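Local coordinates for 3-keto-5-aminohexanoate cleavage protein (Archaeoglobus fulgidus, PDB 3LOT) that probably cleaves beta-keto acids such as 3-keto-5-aminohexanoate, using a zinc ion bound in a TIM-barrel-type fold, at residues D[87-101]-D[148-160]. Sequence-based numbering, arbitrary orientation. Where two conformers were deposited one is given.
Sequences TGGGGTLGIPVEERA and IVFRNTFKDLEAL
The Arg-100 guanidinium meets Asn-152 OD1, Arg-151 O and the Phe-150 ring. In the TIM-barrel-type fold this joins the connection that follows strand 82-85 to the one between strands 111-115 and 170-175. The arginine chain bends at chi2 and chi3, which turns the guanidinium back toward Thr-87. NE donates to Thr-87 O at 2.7 Å, nearly straight and in the guanidinium plane. NH2 meets a lone pair of Asn-152 OD1 at 2.5 Å. The amide is turned 70° from the guanidinium. NH1 donates to Arg-151 O at 3.2 Å, tilted from both planes. Three carbonyls thus fix the rotation of the group. Phe-150 CE1 lies over one face and Val-97 CG2 over the opposite face, each offset toward the rim. Ring and guanidinium planes are 35° apart.

With chi1 at -177° the Phe-150 ring swings away from the backbone N, and CD1 rests 3.6 Å from Gly-91 CA, where the glycine lets the ring come close. Asn-152 ND2 sits over the ring centre and donates to Gly-117 O. Gly-88 lies close to the zinc ligands His-50 and His-52, so this packing borders the metal site.

Farther along, a capping box of Thr-153 and Asp-156 starts helix 154-166. Water 2 links Val-97 N, Arg-151 O and Asp-156 OD2. Leu-160 CD1 packs on Val-97 CG1 at 3.7 Å and more tightly on Ala-101 CB, at 3.4 Å. At the other end, Ile-148 CG2 rests 3.5 Å from Gly-94 N.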
ATOM      1  N   THR D  87      14.070  28.310   7.060  1.00 16.61           N
ATOM      2  CA  THR D  87      13.086  29.254   7.557  1.00 18.36           C
ATOM      3  C   THR D  87      12.207  28.559   8.591  1.00 20.26           C
ATOM      4  O   THR D  87      11.233  29.150   9.043  1.00 21.22           O
ATOM      5  CB  THR D  87      12.163  29.829   6.432  1.00 18.70           C
ATOM      6  OG1 THR D  87      11.279  28.814   5.948  1.00 20.45           O
ATOM      7  CG2 THR D  87      12.969  30.365   5.287  1.00 17.21           C
ATOM      8  N   GLY D  88      12.544  27.313   8.946  1.00 20.82           N
ATOM      9  CA  GLY D  88      11.827  26.552   9.992  1.00 21.85           C
ATOM     10  C   GLY D  88      12.453  26.742  11.374  1.00 21.50           C
ATOM     11  O   GLY D  88      11.752  26.765  12.394  1.00 22.77           O
ATOM     12  N   GLY D  89      13.786  26.883  11.405  1.00 22.11           N
ATOM     13  CA  GLY D  89      14.531  27.224  12.613  1.00 21.06           C
ATOM     14  C   GLY D  89      13.911  28.340  13.437  1.00 21.25           C
ATOM     15  O   GLY D  89      13.717  29.429  12.945  1.00 19.97           O
ATOM     16  N   GLY D  90      13.622  28.061  14.716  1.00 21.67           N
ATOM     17  CA  GLY D  90      12.862  28.992  15.580  1.00 21.93           C
ATOM     18  C   GLY D  90      11.398  28.588  15.807  1.00 22.39           C
ATOM     19  O   GLY D  90      10.729  29.073  16.757  1.00 22.05           O
ATOM     20  N   GLY D  91      10.882  27.745  14.913  1.00 21.74           N
ATOM     21  CA  GLY D  91       9.493  27.410  14.926  1.00 22.26           C
ATOM     22  C   GLY D  91       9.150  26.637  16.179  1.00 22.81           C
ATOM     23  O   GLY D  91       8.034  26.800  16.719  1.00 22.79           O
ATOM     24  N   THR D  92      10.110  25.814  16.637  1.00 22.83           N
ATOM     25  CA  THR D  92       9.976  24.993  17.866  1.00 22.95           C
ATOM     26  C   THR D  92      10.140  25.860  19.123  1.00 24.02           C
ATOM     27  O   THR D  92       9.993  25.361  20.241  1.00 24.20           O
ATOM     28  CB  THR D  92      11.006  23.799  17.942  1.00 22.78           C
ATOM     29  OG1 THR D  92      12.346  24.286  17.755  1.00 21.76           O
ATOM     30  CG2 THR D  92      10.726  22.726  16.877  1.00 20.90           C
ATOM     31  N   LEU D  93      10.490  27.135  18.937  1.00 24.30           N
ATOM     32  CA  LEU D  93      10.485  28.116  20.022  1.00 24.84           C
ATOM     33  C   LEU D  93       9.286  29.062  19.821  1.00 24.73           C
ATOM     34  O   LEU D  93       9.204  30.108  20.442  1.00 25.04           O
ATOM     35  CB  LEU D  93      11.811  28.914  20.076  1.00 25.65           C
ATOM     36  CG  LEU D  93      13.169  28.218  20.342  1.00 27.08           C
ATOM     37  CD1 LEU D  93      13.890  27.934  19.011  1.00 29.14           C
ATOM     38  CD2 LEU D  93      14.069  29.030  21.224  1.00 25.67           C
ATOM     39  N   GLY D  94       8.340  28.702  18.955  1.00 24.59           N
ATOM     40  CA  GLY D  94       7.137  29.509  18.787  1.00 24.62           C
ATOM     41  C   GLY D  94       7.304  30.741  17.907  1.00 24.79           C
ATOM     42  O   GLY D  94       6.404  31.595  17.866  1.00 23.96           O
ATOM     43  N   ILE D  95       8.416  30.833  17.171  1.00 25.19           N
ATOM     44  CA  ILE D  95       8.696  32.010  16.309  1.00 25.43           C
ATOM     45  C   ILE D  95       7.870  31.889  15.023  1.00 25.53           C
ATOM     46  O   ILE D  95       7.936  30.833  14.376  1.00 25.29           O
ATOM     47  CB  ILE D  95      10.234  32.141  15.921  1.00 26.31           C
ATOM     48  CG1 ILE D  95      11.101  32.417  17.160  1.00 25.93           C
ATOM     49  CG2 ILE D  95      10.459  33.234  14.830  1.00 26.29           C
ATOM     50  CD1 ILE D  95      12.577  32.506  16.844  1.00 25.79           C
ATOM     51  N   PRO D  96       7.108  32.955  14.639  1.00 25.00           N
ATOM     52  CA  PRO D  96       6.260  32.794  13.421  1.00 25.44           C
ATOM     53  C   PRO D  96       7.033  32.783  12.058  1.00 25.63           C
ATOM     54  O   PRO D  96       8.207  33.154  11.978  1.00 24.98           O
ATOM     55  CB  PRO D  96       5.267  33.994  13.497  1.00 24.18           C
ATOM     56  CG  PRO D  96       5.854  34.984  14.433  1.00 24.76           C
ATOM     57  CD  PRO D  96       6.993  34.315  15.237  1.00 25.41           C
ATOM     58  N   VAL D  97       6.351  32.380  10.994  1.00 26.20           N
ATOM     59  CA  VAL D  97       6.962  32.379   9.630  1.00 25.93           C
ATOM     60  C   VAL D  97       7.434  33.774   9.122  1.00 25.91           C
ATOM     61  O   VAL D  97       8.565  33.919   8.643  1.00 26.28           O
ATOM     62  CB  VAL D  97       5.984  31.684   8.609  1.00 26.29           C
ATOM     63  CG1 VAL D  97       6.279  32.080   7.127  1.00 25.27           C
ATOM     64  CG2 VAL D  97       6.032  30.180   8.824  1.00 25.31           C
ATOM     65  N   GLU D  98       6.595  34.796   9.231  1.00 25.17           N
ATOM     66  CA  GLU D  98       7.002  36.128   8.781  1.00 25.13           C
ATOM     67  C   GLU D  98       8.346  36.611   9.431  1.00 25.41           C
ATOM     68  O   GLU D  98       9.051  37.466   8.838  1.00 25.55           O
ATOM     69  CB  GLU D  98       5.874  37.127   9.020  1.00 24.46           C
ATOM     70  N   GLU D  99       8.702  36.064  10.605  0.60 24.59           N
ATOM     71  CA  GLU D  99       9.968  36.434  11.274  0.60 24.21           C
ATOM     72  C   GLU D  99      11.060  35.465  10.876  0.60 24.00           C
ATOM     73  O   GLU D  99      12.179  35.887  10.612  0.60 23.16           O
ATOM     74  CB  GLU D  99       9.808  36.510  12.811  0.60 24.23           C
ATOM     75  CG  GLU D  99      11.074  36.896  13.612  0.60 22.57           C
ATOM     76  CD  GLU D  99      11.622  38.284  13.299  0.60 20.94           C
ATOM     77  OE1 GLU D  99      10.834  39.170  12.917  0.60 15.20           O
ATOM     78  OE2 GLU D  99      12.848  38.477  13.457  0.60 19.42           O
ATOM     79  N   ARG D 100      10.709  34.174  10.803  1.00 23.72           N
ATOM     80  CA  ARG D 100      11.618  33.098  10.341  1.00 23.01           C
ATOM     81  C   ARG D 100      12.005  33.301   8.887  1.00 21.43           C
ATOM     82  O   ARG D 100      13.147  32.988   8.464  1.00 21.14           O
ATOM     83  CB  ARG D 100      10.909  31.727  10.472  1.00 24.15           C
ATOM     84  CG  ARG D 100      11.274  30.816  11.705  1.00 26.47           C
ATOM     85  CD  ARG D 100      10.045  29.967  12.205  1.00 28.98           C
ATOM     86  NE  ARG D 100       9.509  29.182  11.107  1.00 34.28           N
ATOM     87  CZ  ARG D 100       8.309  28.592  11.003  1.00 34.82           C
ATOM     88  NH1 ARG D 100       7.380  28.593  11.959  1.00 29.06           N
ATOM     89  NH2 ARG D 100       8.061  27.945   9.871  1.00 38.19           N
ATOM     90  N   ALA D 101      11.069  33.864   8.122  1.00 20.15           N
ATOM     91  CA  ALA D 101      11.257  34.048   6.669  1.00 19.06           C
ATOM     92  C   ALA D 101      12.236  35.166   6.292  1.00 17.80           C
ATOM     93  O   ALA D 101      12.684  35.229   5.140  1.00 16.48           O
ATOM     94  CB  ALA D 101       9.924  34.314   5.978  1.00 17.93           C
ATOM     95  N   ILE D 148       4.275  23.853  22.233  1.00 13.19           N
ATOM     96  CA  ILE D 148       4.493  24.847  21.187  1.00 14.19           C
ATOM     97  C   ILE D 148       4.091  24.268  19.829  1.00 14.91           C
ATOM     98  O   ILE D 148       4.557  23.219  19.446  1.00 16.73           O
ATOM     99  CB  ILE D 148       5.940  25.400  21.193  1.00 13.97           C
ATOM    100  CG1 ILE D 148       6.058  26.431  22.309  1.00 13.98           C
ATOM    101  CG2 ILE D 148       6.280  26.090  19.892  1.00 15.23           C
ATOM    102  CD1 ILE D 148       7.472  26.837  22.710  1.00 15.72           C
ATOM    103  N   VAL D 149       3.214  24.965  19.118  1.00 14.58           N
ATOM    104  CA  VAL D 149       2.870  24.562  17.769  1.00 14.73           C
ATOM    105  C   VAL D 149       3.923  25.075  16.797  1.00 14.11           C
ATOM    106  O   VAL D 149       4.301  26.249  16.823  1.00 13.59           O
ATOM    107  CB  VAL D 149       1.454  25.061  17.403  1.00 14.88           C
ATOM    108  CG1 VAL D 149       1.208  24.975  15.881  1.00 13.60           C
ATOM    109  CG2 VAL D 149       0.389  24.225  18.186  1.00 14.53           C
ATOM    110  N   PHE D 150       4.390  24.195  15.924  1.00 14.52           N
ATOM    111  CA  PHE D 150       5.213  24.615  14.782  1.00 13.50           C
ATOM    112  C   PHE D 150       4.249  25.072  13.717  1.00 14.00           C
ATOM    113  O   PHE D 150       3.617  24.246  13.049  1.00 13.39           O
ATOM    114  CB  PHE D 150       6.025  23.431  14.294  1.00 14.08           C
ATOM    115  CG  PHE D 150       6.944  23.719  13.184  1.00 15.88           C
ATOM    116  CD1 PHE D 150       7.644  24.917  13.104  1.00 20.76           C
ATOM    117  CD2 PHE D 150       7.169  22.748  12.211  1.00 20.50           C
ATOM    118  CE1 PHE D 150       8.518  25.167  12.028  1.00 21.18           C
ATOM    119  CE2 PHE D 150       8.046  22.964  11.142  1.00 21.34           C
ATOM    120  CZ  PHE D 150       8.719  24.186  11.042  1.00 23.19           C
ATOM    121  N   ARG D 151       4.139  26.380  13.562  1.00 13.76           N
ATOM    122  CA  ARG D 151       3.011  26.993  12.886  1.00 14.48           C
ATOM    123  C   ARG D 151       3.318  27.373  11.421  1.00 15.40           C
ATOM    124  O   ARG D 151       4.280  28.104  11.144  1.00 15.06           O
ATOM    125  CB  ARG D 151       2.612  28.241  13.678  1.00 15.29           C
ATOM    126  CG  ARG D 151       1.377  28.994  13.144  1.00 16.60           C
ATOM    127  CD  ARG D 151       1.381  30.453  13.536  1.00 19.73           C
ATOM    128  NE  ARG D 151       0.163  31.091  13.034  1.00 23.21           N
ATOM    129  CZ  ARG D 151      -1.016  31.024  13.645  1.00 25.33           C
ATOM    130  NH1 ARG D 151      -1.148  30.365  14.803  1.00 25.82           N
ATOM    131  NH2 ARG D 151      -2.065  31.641  13.111  1.00 26.32           N
ATOM    132  N   ASN D 152       2.494  26.895  10.488  1.00 14.40           N
ATOM    133  CA  ASN D 152       2.654  27.247   9.083  1.00 14.80           C
ATOM    134  C   ASN D 152       1.270  27.179   8.441  1.00 13.29           C
ATOM    135  O   ASN D 152       0.909  26.170   7.839  1.00 14.16           O
ATOM    136  CB  ASN D 152       3.660  26.320   8.367  1.00 13.81           C
ATOM    137  CG  ASN D 152       5.015  26.201   9.111  1.00 19.87           C
ATOM    138  OD1 ASN D 152       5.931  27.005   8.856  1.00 21.34           O
ATOM    139  ND2 ASN D 152       5.165  25.161  10.006  1.00 20.11           N
ATOM    140  N   THR D 153       0.496  28.230   8.633  1.00 12.03           N
ATOM    141  CA  THR D 153      -0.867  28.282   8.164  1.00 13.40           C
ATOM    142  C   THR D 153      -0.928  28.532   6.655  1.00 12.93           C
ATOM    143  O   THR D 153       0.068  28.880   6.055  1.00 12.15           O
ATOM    144  CB  THR D 153      -1.662  29.426   8.829  1.00 13.60           C
ATOM    145  OG1 THR D 153      -1.170  30.682   8.375  1.00 13.50           O
ATOM    146  CG2 THR D 153      -1.612  29.350  10.381  1.00 14.78           C
ATOM    147  N   PHE D 154      -2.085  28.324   6.047  1.00 12.49           N
ATOM    148  CA  PHE D 154      -2.209  28.550   4.632  1.00 12.61           C
ATOM    149  C   PHE D 154      -1.945  30.012   4.314  1.00 13.55           C
ATOM    150  O   PHE D 154      -1.256  30.335   3.349  1.00 13.66           O
ATOM    151  CB  PHE D 154      -3.563  28.072   4.114  1.00 12.08           C
ATOM    152  CG  PHE D 154      -3.647  26.589   4.004  1.00 12.80           C
ATOM    153  CD1 PHE D 154      -2.982  25.925   3.004  1.00 12.93           C
ATOM    154  CD2 PHE D 154      -4.387  25.843   4.915  1.00 13.29           C
ATOM    155  CE1 PHE D 154      -3.052  24.548   2.892  1.00 14.22           C
ATOM    156  CE2 PHE D 154      -4.447  24.469   4.819  1.00 15.80           C
ATOM    157  CZ  PHE D 154      -3.752  23.815   3.802  1.00 15.48           C
ATOM    158  N   LYS D 155      -2.427  30.917   5.156  1.00 14.42           N
ATOM    159  CA  LYS D 155      -2.056  32.325   5.006  1.00 14.48           C
ATOM    160  C   LYS D 155      -0.538  32.555   5.081  1.00 14.67           C
ATOM    161  O   LYS D 155       0.018  33.327   4.304  1.00 12.03           O
ATOM    162  CB  LYS D 155      -2.732  33.199   6.065  1.00 14.63           C
ATOM    163  CG  LYS D 155      -2.673  34.686   5.713  1.00 17.82           C
ATOM    164  CD  LYS D 155      -3.413  35.499   6.763  1.00 24.15           C
ATOM    165  CE  LYS D 155      -3.344  36.994   6.484  1.00 28.99           C
ATOM    166  NZ  LYS D 155      -3.505  37.815   7.757  1.00 32.95           N
ATOM    167  N   ASP D 156       0.126  31.928   6.049  1.00 15.01           N
ATOM    168  CA  ASP D 156       1.599  32.002   6.127  1.00 15.59           C
ATOM    169  C   ASP D 156       2.235  31.496   4.812  1.00 15.46           C
ATOM    170  O   ASP D 156       3.150  32.110   4.285  1.00 15.02           O
ATOM    171  CB  ASP D 156       2.150  31.108   7.237  1.00 16.17           C
ATOM    172  CG  ASP D 156       1.831  31.604   8.653  1.00 18.08           C
ATOM    173  OD1 ASP D 156       1.553  32.801   8.859  1.00 18.21           O
ATOM    174  OD2 ASP D 156       1.908  30.751   9.566  1.00 20.69           O
ATOM    175  N   LEU D 157       1.751  30.367   4.307  1.00 14.22           N
ATOM    176  CA  LEU D 157       2.367  29.728   3.135  1.00 14.87           C
ATOM    177  C   LEU D 157       2.162  30.553   1.850  1.00 15.87           C
ATOM    178  O   LEU D 157       3.032  30.584   0.971  1.00 16.34           O
ATOM    179  CB  LEU D 157       1.840  28.294   2.950  1.00 15.07           C
ATOM    180  CG  LEU D 157       2.088  27.388   4.161  1.00 16.83           C
ATOM    181  CD1 LEU D 157       1.390  26.048   3.992  1.00 17.27           C
ATOM    182  CD2 LEU D 157       3.590  27.233   4.420  1.00 19.88           C
ATOM    183  N   GLU D 158       1.032  31.244   1.748  1.00 15.85           N
ATOM    184  CA  GLU D 158       0.791  32.106   0.621  1.00 15.31           C
ATOM    185  C   GLU D 158       1.851  33.217   0.606  1.00 15.12           C
ATOM    186  O   GLU D 158       2.479  33.461  -0.425  1.00 14.27           O
ATOM    187  CB  GLU D 158      -0.606  32.717   0.701  1.00 15.91           C
ATOM    188  CG  GLU D 158      -1.726  31.721   0.470  1.00 16.02           C
ATOM    189  CD  GLU D 158      -3.107  32.251   0.835  1.00 20.52           C
ATOM    190  OE1 GLU D 158      -3.330  33.489   0.775  1.00 19.61           O
ATOM    191  OE2 GLU D 158      -3.991  31.421   1.161  1.00 20.25           O
ATOM    192  N   ALA D 159       2.048  33.870   1.749  1.00 14.54           N
ATOM    193  CA  ALA D 159       2.997  34.991   1.850  1.00 14.88           C
ATOM    194  C   ALA D 159       4.441  34.497   1.611  1.00 14.52           C
ATOM    195  O   ALA D 159       5.236  35.176   0.937  1.00 13.87           O
ATOM    196  CB  ALA D 159       2.876  35.697   3.218  1.00 14.20           C
ATOM    197  N   LEU D 160       4.760  33.324   2.158  1.00 12.83           N
ATOM    198  CA  LEU D 160       6.064  32.687   1.977  1.00 12.62           C
ATOM    199  C   LEU D 160       6.331  32.357   0.503  1.00 13.11           C
ATOM    200  O   LEU D 160       7.434  32.615   0.014  1.00 12.34           O
ATOM    201  CB  LEU D 160       6.209  31.441   2.848  1.00 12.84           C
ATOM    202  CG  LEU D 160       7.622  30.955   3.178  1.00 15.56           C
ATOM    203  CD1 LEU D 160       8.309  31.962   4.053  1.00 16.35           C
ATOM    204  CD2 LEU D 160       7.612  29.569   3.849  1.00 16.68           C
TER
HETATM  205  O   HOH W   1       6.122  28.359  14.956  1.00 17.38           O
HETATM  206  O   HOH W   2       4.055  31.093  11.269  1.00 28.26           O
HETATM  207  O   HOH W   3       4.150  34.575  10.105  1.00 24.19           O